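Long-range contacts in blue-light-activated histidine kinase 2 (Erythrobacter litoralis HTCC2594, PDB 4R38), which senses blue light through a flavin-binding LOV domain, the part present here, and phosphorylates histidine as a photosensitive kinase involved in bacterial virulence: residues 86-91 against 104-109; 36-41 against 54-59; 28-33 against 117-122. One frame throughout, in Å; residues are numbered along the deposited sequence.

From the N terminus, strand 25-30 runs into the turn at 30-33 and back along strand 38-41, whose start is then met by residues 54-59; this is interaction 2, which closes a short, largely helical loop. Further on, residues 86-91 and 104-109 pair as a hairpin in interaction 1. Interaction 3 comes last, bringing residues 117-122 back to 28-33 across 83 intervening residues, so both other contacts nest inside its loop while following each other in series. Interaction 3 joins the two halves of the five-stranded sheet through neighbouring inner strands: Ile28 pairs with Ile39 and Tyr40 of interaction 2, and Val121 with Gly108 of interaction 1. Interactions 1 and 3 both touch the riboflavin.

Interaction 1 of 3, residues 86-91 against 104-109; sequences EVEETI and HLLMGP. With RBF (riboflavin), chain E.
Val87 pairs with Met107, and Glu89 with Leu105, in two rings of backbone hydrogen bonds between antiparallel strands. Val87 N gives to Met107 O at 2.9 Å and receives a bond at its own O from Met107 N; Glu89 N reaches Leu105 O at 3.0 Å, and Leu105 N returns to Glu89 O at 2.8 Å. The four N-H groups and four carbonyls of these residues are thereby satisfied within the hairpin.

On the face of Glu88 and His104, the extended chain of Glu88 brings OE2 to 2.6 Å from His104 NE2, which donates a hydrogen bond to it. OE2 accepts through its anti lone pair and lies near the imidazole plane, while the carboxylate group is turned 69° to the ring. Leu106 CD2 packs alongside, 3.4 Å from the same OE2. Glu89 points to the other face, where its carboxylate forms a salt bridge with Arg76. There Val87 CG1 lies 3.5 Å from Met107 CE, while Met107 SD and Leu105 CD1 approach the isoalloxazine of riboflavin, the latter 3.4 Å from N5. This is the hairpin of the third and fourth strands of a PAS-fold LOV domain, one face of it lining the flavin pocket.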
loop_
_atom_site.group_PDB
_atom_site.type_symbol
_atom_site.label_atom_id
_atom_site.label_comp_id
_atom_site.label_asym_id
_atom_site.label_seq_id
_atom_site.Cartn_x
_atom_site.Cartn_y
_atom_site.Cartn_z
ATOM N N GLU A 86 1.786 -7.668 10.885
ATOM C CA GLU A 86 2.620 -6.590 10.390
ATOM C C GLU A 86 3.580 -7.164 9.358
ATOM O O GLU A 86 3.988 -8.319 9.464
ATOM C CB GLU A 86 3.445 -5.963 11.537
ATOM C CG GLU A 86 2.663 -5.362 12.668
ATOM C CD GLU A 86 3.591 -4.751 13.718
ATOM O OE1 GLU A 86 4.799 -5.087 13.699
ATOM O OE2 GLU A 86 3.122 -3.931 14.541
ATOM N N VAL A 87 3.954 -6.361 8.368
ATOM C CA VAL A 87 4.926 -6.783 7.394
ATOM C C VAL A 87 5.688 -5.593 6.821
ATOM O O VAL A 87 5.173 -4.482 6.747
ATOM C CB VAL A 87 4.219 -7.543 6.226
ATOM C CG1 VAL A 87 3.310 -6.603 5.449
ATOM C CG2 VAL A 87 5.217 -8.221 5.313
ATOM N N GLU A 88 6.922 -5.857 6.415
ATOM C CA GLU A 88 7.775 -4.866 5.794
ATOM C C GLU A 88 8.421 -5.523 4.560
ATOM O O GLU A 88 8.943 -6.625 4.659
ATOM C CB GLU A 88 8.793 -4.414 6.850
ATOM C CG GLU A 88 9.837 -3.435 6.403
ATOM C CD GLU A 88 10.557 -2.810 7.603
ATOM O OE1 GLU A 88 10.554 -3.421 8.694
ATOM O OE2 GLU A 88 11.112 -1.708 7.457
ATOM N N GLU A 89 8.333 -4.867 3.397
ATOM C CA GLU A 89 8.880 -5.362 2.131
ATOM C C GLU A 89 9.294 -4.183 1.258
ATOM O O GLU A 89 8.620 -3.154 1.242
ATOM C CB GLU A 89 7.835 -6.160 1.327
ATOM C CG GLU A 89 7.422 -7.498 1.906
ATOM C CD GLU A 89 8.526 -8.535 1.850
ATOM O OE1 GLU A 89 9.368 -8.478 0.918
ATOM O OE2 GLU A 89 8.545 -9.409 2.746
ATOM N N THR A 90 10.383 -4.348 0.507
ATOM C CA THR A 90 10.740 -3.400 -0.542
ATOM C C THR A 90 10.297 -3.962 -1.895
ATOM O O THR A 90 10.764 -5.014 -2.310
ATOM C CB THR A 90 12.238 -3.125 -0.531
ATOM O OG1 THR A 90 12.609 -2.651 0.773
ATOM C CG2 THR A 90 12.610 -2.079 -1.576
ATOM N N ILE A 91 9.404 -3.244 -2.569
ATOM C CA ILE A 91 8.709 -3.762 -3.750
ATOM C C ILE A 91 8.825 -2.751 -4.906
ATOM O O ILE A 91 8.826 -1.538 -4.695
ATOM C CB ILE A 91 7.235 -4.057 -3.391
ATOM C CG1 ILE A 91 6.551 -4.886 -4.471
ATOM C CG2 ILE A 91 6.480 -2.746 -3.072
ATOM C CD1 ILE A 91 5.171 -5.394 -4.063
ATOM N N HIS A 104 9.619 1.063 -0.197
ATOM C CA HIS A 104 9.778 0.356 1.062
ATOM C C HIS A 104 8.479 0.537 1.811
ATOM O O HIS A 104 8.188 1.603 2.334
ATOM C CB HIS A 104 10.949 0.926 1.861
ATOM C CG HIS A 104 11.297 0.130 3.082
ATOM N ND1 HIS A 104 12.575 -0.308 3.348
ATOM C CD2 HIS A 104 10.531 -0.283 4.119
ATOM C CE1 HIS A 104 12.577 -0.983 4.485
ATOM N NE2 HIS A 104 11.351 -0.981 4.974
ATOM N N LEU A 105 7.697 -0.529 1.840
ATOM C CA LEU A 105 6.371 -0.515 2.414
ATOM C C LEU A 105 6.411 -1.152 3.801
ATOM O O LEU A 105 7.010 -2.211 3.992
ATOM C CB LEU A 105 5.437 -1.307 1.483
ATOM C CG LEU A 105 3.982 -1.538 1.872
ATOM C CD1 LEU A 105 3.150 -0.264 1.913
ATOM C CD2 LEU A 105 3.364 -2.531 0.873
ATOM N N LEU A 106 5.807 -0.486 4.771
ATOM C CA LEU A 106 5.599 -1.041 6.100
ATOM C C LEU A 106 4.122 -0.968 6.370
ATOM O O LEU A 106 3.545 0.112 6.342
ATOM C CB LEU A 106 6.312 -0.232 7.188
ATOM C CG LEU A 106 7.817 -0.191 7.089
ATOM C CD1 LEU A 106 8.236 0.961 6.203
ATOM C CD2 LEU A 106 8.389 -0.023 8.486
ATOM N N MET A 107 3.501 -2.093 6.672
ATOM C CA MET A 107 2.084 -2.043 6.943
ATOM C C MET A 107 1.672 -3.080 7.959
ATOM O O MET A 107 2.451 -3.937 8.362
ATOM C CB MET A 107 1.307 -2.208 5.630
ATOM C CG MET A 107 1.402 -3.585 5.080
ATOM S SD MET A 107 0.387 -3.888 3.629
ATOM C CE MET A 107 0.557 -5.658 3.419
ATOM N N GLY A 108 0.441 -2.937 8.420
ATOM C CA GLY A 108 -0.105 -3.823 9.414
ATOM C C GLY A 108 -1.470 -3.353 9.875
ATOM O O GLY A 108 -2.004 -2.360 9.384
ATOM N N PRO A 109 -2.047 -4.089 10.818
ATOM C CA PRO A 109 -3.363 -3.748 11.356
ATOM C C PRO A 109 -3.348 -2.338 11.926
ATOM O O PRO A 109 -2.404 -1.956 12.644
ATOM C CB PRO A 109 -3.554 -4.759 12.486
ATOM C CG PRO A 109 -2.681 -5.895 12.128
ATOM C CD PRO A 109 -1.487 -5.291 11.457
HETATM N N1 RBF E . 1.447 -2.659 -2.690
HETATM C C2 RBF E . 2.281 -1.925 -3.472
HETATM O O2 RBF E . 2.752 -2.414 -4.482
HETATM N N3 RBF E . 2.589 -0.644 -3.107
HETATM C C4 RBF E . 2.020 -0.042 -2.039
HETATM O O4 RBF E . 2.315 1.136 -1.729
HETATM C C4A RBF E . 1.090 -0.756 -1.242
HETATM N N5 RBF E . 0.442 -0.208 -0.182
HETATM C C5A RBF E . -0.440 -0.927 0.532
HETATM C C6 RBF E . -1.119 -0.386 1.660
HETATM C C7 RBF E . -2.046 -1.129 2.388
HETATM C C7M RBF E . -2.715 -0.427 3.597
HETATM C C8 RBF E . -2.301 -2.451 2.024
HETATM C C8M RBF E . -3.277 -3.370 2.759
HETATM C C9 RBF E . -1.648 -2.995 0.953
HETATM C C9A RBF E . -0.700 -2.266 0.178
HETATM N N10 RBF E . -0.092 -2.852 -0.919
HETATM C C10 RBF E . 0.823 -2.106 -1.647
HETATM C "C1'" RBF E . -0.267 -4.259 -1.283
HETATM C "C2'" RBF E . -1.343 -4.587 -2.313
HETATM O "O2'" RBF E . -2.422 -3.777 -2.073
HETATM C "C3'" RBF E . -1.728 -6.056 -2.175
HETATM O "O3'" RBF E . -2.311 -6.279 -0.921
HETATM C "C4'" RBF E . -0.517 -6.977 -2.304
HETATM O "O4'" RBF E . 0.106 -6.824 -3.553
HETATM C "C5'" RBF E . -0.925 -8.434 -2.126
HETATM O "O5'" RBF E . -1.900 -8.789 -3.090
#

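Interaction 2 of 3, residues 36-41 against 54-59; sequences EPLIYV and SSVVGR
Leu38 is gripped through both its backbone N-H and its C=O by residues 54-59. Its N gives to Arg59 O at 3.0 Å in a nearly straight bond (178° at the hydrogen), although the donor stands well above the carbonyl plane. Its O receives Gly58 N at 2.8 Å, this time in the carbonyl plane. Gly58 sits in a type II turn from Val56 to Arg59, closed by a bond from Arg59 N to Val56 O, and its positive phi suits glycine. The Arg59 side chain folds back within its own segment, where NH1 reaches Ser55 O at 3.0 Å with the oxygen in the guanidinium plane.

Side-chain carbons also pack on backbone. Pro37 CB rests against the peptide of Gly58, 3.6 Å from its C. With Val57 CG1 anti to the backbone N (chi1 171°), this methyl comes 3.6 Å from Leu38 O. The apolar pairs lie deeper: Val56 CG2 sits 3.9 Å from Val41 CG2 and equally near CG1, thus nestling between both methyls, while Leu38 CD1 passes near Val56 CB. Ile39 and Tyr40 both face Ile28 of strand 25-30, a classic beta bulge in strand 38-41.

The Leu38 side chain lies near riboflavin and Cys61, the flavin-attachment cysteine, here unattached. Two directional backbone bonds thus fasten the turn to the start of edge strand 38-41, with non-directional packing of Leu38, Val41 and Val56 on the buried side.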
loop_
_atom_site.group_PDB
_atom_site.type_symbol
_atom_site.label_atom_id
_atom_site.label_comp_id
_atom_site.label_asym_id
_atom_site.label_seq_id
_atom_site.Cartn_x
_atom_site.Cartn_y
_atom_site.Cartn_z
ATOM N N GLU A 36 -9.857 -5.457 -0.891
ATOM C CA GLU A 36 -9.076 -4.630 0.046
ATOM C C GLU A 36 -8.791 -3.222 -0.486
ATOM O O GLU A 36 -7.620 -2.832 -0.640
ATOM C CB GLU A 36 -7.738 -5.308 0.323
ATOM C CG GLU A 36 -7.851 -6.683 0.901
ATOM C CD GLU A 36 -8.008 -7.737 -0.164
ATOM O OE1 GLU A 36 -7.267 -7.686 -1.191
ATOM O OE2 GLU A 36 -8.880 -8.616 0.018
ATOM N N PRO A 37 -9.849 -2.466 -0.796
ATOM C CA PRO A 37 -9.737 -1.130 -1.381
ATOM C C PRO A 37 -9.121 -0.138 -0.440
ATOM O O PRO A 37 -9.383 -0.184 0.755
ATOM C CB PRO A 37 -11.190 -0.726 -1.606
ATOM C CG PRO A 37 -11.911 -1.451 -0.522
ATOM C CD PRO A 37 -11.256 -2.810 -0.552
ATOM N N LEU A 38 -8.356 0.778 -0.993
ATOM C CA LEU A 38 -7.934 1.957 -0.245
ATOM C C LEU A 38 -9.149 2.804 0.126
ATOM O O LEU A 38 -10.020 3.024 -0.697
ATOM C CB LEU A 38 -7.013 2.815 -1.094
ATOM C CG LEU A 38 -5.624 2.243 -1.320
ATOM C CD1 LEU A 38 -4.887 3.062 -2.378
ATOM C CD2 LEU A 38 -4.832 2.178 -0.045
ATOM N N ILE A 39 -9.197 3.290 1.357
ATOM C CA ILE A 39 -10.254 4.232 1.779
ATOM C C ILE A 39 -9.684 5.621 2.033
ATOM O O ILE A 39 -10.421 6.611 2.063
ATOM C CB ILE A 39 -11.067 3.713 2.977
ATOM C CG1 ILE A 39 -10.185 3.531 4.233
ATOM C CG2 ILE A 39 -11.803 2.417 2.618
ATOM C CD1 ILE A 39 -10.984 3.243 5.502
ATOM N N TYR A 40 -8.366 5.683 2.229
ATOM C CA TYR A 40 -7.677 6.938 2.522
ATOM C C TYR A 40 -6.235 6.892 2.045
ATOM O O TYR A 40 -5.548 5.885 2.204
ATOM C CB TYR A 40 -7.663 7.208 4.028
ATOM C CG TYR A 40 -6.894 8.462 4.408
ATOM C CD1 TYR A 40 -7.522 9.700 4.434
ATOM C CD2 TYR A 40 -5.538 8.397 4.678
ATOM C CE1 TYR A 40 -6.819 10.849 4.759
ATOM C CE2 TYR A 40 -4.821 9.539 5.001
ATOM C CZ TYR A 40 -5.461 10.750 5.029
ATOM O OH TYR A 40 -4.738 11.872 5.336
ATOM N N VAL A 41 -5.789 7.992 1.453
ATOM C CA VAL A 41 -4.372 8.211 1.176
ATOM C C VAL A 41 -4.168 9.682 1.516
ATOM O O VAL A 41 -5.132 10.460 1.497
ATOM C CB VAL A 41 -3.967 7.898 -0.296
ATOM C CG1 VAL A 41 -4.375 6.483 -0.663
ATOM C CG2 VAL A 41 -4.564 8.909 -1.288
ATOM N N SER A 54 -8.673 11.003 -5.658
ATOM C CA SER A 54 -9.915 10.580 -6.312
ATOM C C SER A 54 -9.707 9.316 -7.133
ATOM O O SER A 54 -10.553 8.421 -7.146
ATOM C CB SER A 54 -10.434 11.668 -7.245
ATOM O OG SER A 54 -10.599 12.887 -6.560
ATOM N N SER A 55 -8.564 9.233 -7.809
ATOM C CA SER A 55 -8.343 8.133 -8.732
ATOM C C SER A 55 -8.047 6.808 -8.036
ATOM O O SER A 55 -8.241 5.762 -8.635
ATOM C CB SER A 55 -7.228 8.468 -9.746
ATOM O OG SER A 55 -5.950 8.494 -9.132
ATOM N N VAL A 56 -7.579 6.844 -6.785
ATOM C CA VAL A 56 -7.109 5.628 -6.113
ATOM C C VAL A 56 -8.073 5.134 -4.996
ATOM O O VAL A 56 -8.109 3.933 -4.677
ATOM C CB VAL A 56 -5.706 5.862 -5.477
ATOM C CG1 VAL A 56 -4.748 6.421 -6.497
ATOM C CG2 VAL A 56 -5.789 6.810 -4.318
ATOM N N VAL A 57 -8.871 6.012 -4.418
ATOM C CA VAL A 57 -9.763 5.543 -3.365
ATOM C C VAL A 57 -10.819 4.617 -3.961
ATOM O O VAL A 57 -11.460 4.969 -4.937
ATOM C CB VAL A 57 -10.418 6.704 -2.597
ATOM C CG1 VAL A 57 -11.510 6.202 -1.642
ATOM C CG2 VAL A 57 -9.359 7.451 -1.820
ATOM N N GLY A 58 -10.968 3.443 -3.351
ATOM C CA GLY A 58 -11.873 2.416 -3.840
ATOM C C GLY A 58 -11.177 1.300 -4.610
ATOM O O GLY A 58 -11.837 0.330 -5.019
ATOM N N ARG A 59 -9.859 1.435 -4.826
ATOM C CA ARG A 59 -9.052 0.460 -5.574
ATOM C C ARG A 59 -7.986 -0.176 -4.684
ATOM O O ARG A 59 -7.457 0.489 -3.790
ATOM C CB ARG A 59 -8.358 1.148 -6.768
ATOM C CG ARG A 59 -9.309 1.622 -7.884
ATOM C CD ARG A 59 -8.634 2.622 -8.851
ATOM N NE ARG A 59 -7.641 1.992 -9.723
ATOM C CZ ARG A 59 -6.673 2.639 -10.374
ATOM N NH1 ARG A 59 -6.526 3.957 -10.265
ATOM N NH2 ARG A 59 -5.834 1.957 -11.136
#

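Interaction 3 of 3, residues 28-33 against 117-122; sequences IADISQ and CRYFVG. With RBF (riboflavin), chain E.
Ala29 and Phe120 form the hydrogen-bonded pair of two antiparallel strands whose directions differ by 158°: Ala29 N meets Phe120 O at 2.8 Å, and Phe120 N meets Ala29 O at 3.0 Å. Beyond the strand end, Ile31 N still gives to Arg118 O at 2.8 Å as residues 30-33 enter a type I turn.

The polar side chains converge on Asp30. Arg118, extended from CG to NE, approaches side-on and forms a salt bridge, gripping Asp30 OD2 with NE and NH2, the latter at 2.9 Å on the syn lone pair; carboxylate and guanidinium are turned 70° to each other. Gln33 NE2 adds a third donor from above the carboxylate plane. OD1 takes Ser32 N, making an Asx turn, and Ser32 OG, which also lies over the centre of the guanidinium face, 3.1 Å from Arg118 CZ.

Ile31 CD1 reaches Phe120 CD2 at 3.5 Å and lies near Cys117 SG, which is disulfide-bonded to Cys84. Ala29 CB stands 3.9 Å from the riboflavin C7M methyl.

With five bonds from Arg118, Ser32 and Gln33, the Asp30 carboxylate is firmly fixed and its charge probably well stabilised, tying the turn to Arg118 on the sheet face opposite the riboflavin.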
loop_
_atom_site.group_PDB
_atom_site.type_symbol
_atom_site.label_atom_id
_atom_site.label_comp_id
_atom_site.label_asym_id
_atom_site.label_seq_id
_atom_site.Cartn_x
_atom_site.Cartn_y
_atom_site.Cartn_z
ATOM N N ILE A 28 -4.655 3.807 4.104
ATOM C CA ILE A 28 -5.431 2.929 4.963
ATOM C C ILE A 28 -6.344 2.165 4.020
ATOM O O ILE A 28 -6.904 2.773 3.116
ATOM C CB ILE A 28 -6.290 3.703 5.972
ATOM C CG1 ILE A 28 -5.406 4.529 6.941
ATOM C CG2 ILE A 28 -7.193 2.773 6.784
ATOM C CD1 ILE A 28 -6.178 5.511 7.764
ATOM N N ALA A 29 -6.471 0.855 4.233
ATOM C CA ALA A 29 -7.328 -0.005 3.408
ATOM C C ALA A 29 -8.353 -0.687 4.284
ATOM O O ALA A 29 -8.054 -1.015 5.413
ATOM C CB ALA A 29 -6.504 -1.054 2.715
ATOM N N ASP A 30 -9.555 -0.914 3.750
ATOM C CA ASP A 30 -10.561 -1.683 4.458
ATOM C C ASP A 30 -10.441 -3.102 3.918
ATOM O O ASP A 30 -10.934 -3.404 2.820
ATOM C CB ASP A 30 -11.951 -1.093 4.204
ATOM C CG ASP A 30 -13.049 -1.798 5.013
ATOM O OD1 ASP A 30 -12.852 -2.988 5.342
ATOM O OD2 ASP A 30 -14.097 -1.168 5.329
ATOM N N ILE A 31 -9.716 -3.955 4.639
ATOM C CA ILE A 31 -9.417 -5.298 4.139
ATOM C C ILE A 31 -10.560 -6.285 4.344
ATOM O O ILE A 31 -10.437 -7.457 3.984
ATOM C CB ILE A 31 -8.086 -5.877 4.715
ATOM C CG1 ILE A 31 -8.164 -6.107 6.218
ATOM C CG2 ILE A 31 -6.903 -4.955 4.330
ATOM C CD1 ILE A 31 -7.107 -7.043 6.743
ATOM N N SER A 32 -11.670 -5.814 4.880
ATOM C CA SER A 32 -12.840 -6.664 4.989
ATOM C C SER A 32 -13.672 -6.526 3.710
ATOM O O SER A 32 -14.511 -7.371 3.432
ATOM C CB SER A 32 -13.666 -6.290 6.229
ATOM O OG SER A 32 -14.478 -5.167 5.955
ATOM N N GLN A 33 -13.460 -5.450 2.951
ATOM C CA GLN A 33 -14.186 -5.254 1.686
ATOM C C GLN A 33 -13.535 -5.991 0.532
ATOM O O GLN A 33 -12.328 -6.201 0.509
ATOM C CB GLN A 33 -14.275 -3.777 1.304
ATOM C CG GLN A 33 -15.218 -2.966 2.183
ATOM C CD GLN A 33 -15.378 -1.544 1.687
ATOM O OE1 GLN A 33 -15.737 -1.316 0.536
ATOM N NE2 GLN A 33 -15.109 -0.579 2.557
ATOM N N CYS A 117 -10.158 -7.449 12.682
ATOM C CA CYS A 117 -9.073 -6.900 11.846
ATOM C C CYS A 117 -9.522 -6.312 10.509
ATOM O O CYS A 117 -9.174 -6.802 9.434
ATOM C CB CYS A 117 -8.009 -7.957 11.615
ATOM S SG CYS A 117 -6.569 -7.339 10.689
ATOM N N ARG A 118 -10.268 -5.225 10.586
ATOM C CA ARG A 118 -10.911 -4.663 9.416
ATOM C C ARG A 118 -10.015 -3.738 8.606
ATOM O O ARG A 118 -10.134 -3.662 7.406
ATOM C CB ARG A 118 -12.149 -3.897 9.873
ATOM C CG ARG A 118 -12.811 -3.108 8.788
ATOM C CD ARG A 118 -14.203 -2.669 9.211
ATOM N NE ARG A 118 -14.903 -2.335 7.996
ATOM C CZ ARG A 118 -15.961 -2.974 7.512
ATOM N NH1 ARG A 118 -16.571 -3.945 8.202
ATOM N NH2 ARG A 118 -16.453 -2.565 6.360
ATOM N N TYR A 119 -9.153 -2.993 9.286
ATOM C CA TYR A 119 -8.368 -1.972 8.619
ATOM C C TYR A 119 -6.875 -2.245 8.697
ATOM O O TYR A 119 -6.364 -2.707 9.719
ATOM C CB TYR A 119 -8.635 -0.612 9.265
ATOM C CG TYR A 119 -10.085 -0.162 9.210
ATOM C CD1 TYR A 119 -10.615 0.417 8.051
ATOM C CD2 TYR A 119 -10.922 -0.348 10.293
ATOM C CE1 TYR A 119 -11.949 0.843 8.020
ATOM C CE2 TYR A 119 -12.232 0.069 10.269
ATOM C CZ TYR A 119 -12.749 0.643 9.122
ATOM O OH TYR A 119 -14.074 1.046 9.114
ATOM N N PHE A 120 -6.193 -1.893 7.621
ATOM C CA PHE A 120 -4.743 -2.014 7.548
ATOM C C PHE A 120 -4.241 -0.630 7.229
ATOM O O PHE A 120 -4.844 0.082 6.435
ATOM C CB PHE A 120 -4.329 -2.994 6.455
ATOM C CG PHE A 120 -3.694 -4.265 6.970
ATOM C CD1 PHE A 120 -2.416 -4.618 6.581
ATOM C CD2 PHE A 120 -4.383 -5.105 7.821
ATOM C CE1 PHE A 120 -1.832 -5.772 7.060
ATOM C CE2 PHE A 120 -3.789 -6.267 8.305
ATOM C CZ PHE A 120 -2.529 -6.596 7.911
ATOM N N VAL A 121 -3.124 -0.263 7.844
ATOM C CA VAL A 121 -2.450 0.982 7.545
ATOM C C VAL A 121 -1.070 0.654 7.037
ATOM O O VAL A 121 -0.462 -0.334 7.466
ATOM C CB VAL A 121 -2.332 1.912 8.812
ATOM C CG1 VAL A 121 -1.540 1.245 9.934
ATOM C CG2 VAL A 121 -1.700 3.260 8.452
ATOM N N GLY A 122 -0.596 1.469 6.098
ATOM C CA GLY A 122 0.720 1.303 5.501
ATOM C C GLY A 122 1.392 2.653 5.282
ATOM O O GLY A 122 0.720 3.652 5.003
HETATM N N1 RBF E . 1.447 -2.659 -2.690
HETATM C C2 RBF E . 2.281 -1.925 -3.472
HETATM O O2 RBF E . 2.752 -2.414 -4.482
HETATM N N3 RBF E . 2.589 -0.644 -3.107
HETATM C C4 RBF E . 2.020 -0.042 -2.039
HETATM O O4 RBF E . 2.315 1.136 -1.729
HETATM C C4A RBF E . 1.090 -0.756 -1.242
HETATM N N5 RBF E . 0.442 -0.208 -0.182
HETATM C C5A RBF E . -0.440 -0.927 0.532
HETATM C C6 RBF E . -1.119 -0.386 1.660
HETATM C C7 RBF E . -2.046 -1.129 2.388
HETATM C C7M RBF E . -2.715 -0.427 3.597
HETATM C C8 RBF E . -2.301 -2.451 2.024
HETATM C C8M RBF E . -3.277 -3.370 2.759
HETATM C C9 RBF E . -1.648 -2.995 0.953
HETATM C C9A RBF E . -0.700 -2.266 0.178
HETATM N N10 RBF E . -0.092 -2.852 -0.919
HETATM C C10 RBF E . 0.823 -2.106 -1.647
HETATM C "C1'" RBF E . -0.267 -4.259 -1.283
HETATM C "C2'" RBF E . -1.343 -4.587 -2.313
HETATM O "O2'" RBF E . -2.422 -3.777 -2.073
HETATM C "C3'" RBF E . -1.728 -6.056 -2.175
HETATM O "O3'" RBF E . -2.311 -6.279 -0.921
HETATM C "C4'" RBF E . -0.517 -6.977 -2.304
HETATM O "O4'" RBF E . 0.106 -6.824 -3.553
HETATM C "C5'" RBF E . -0.925 -8.434 -2.126
HETATM O "O5'" RBF E . -1.900 -8.789 -3.090
#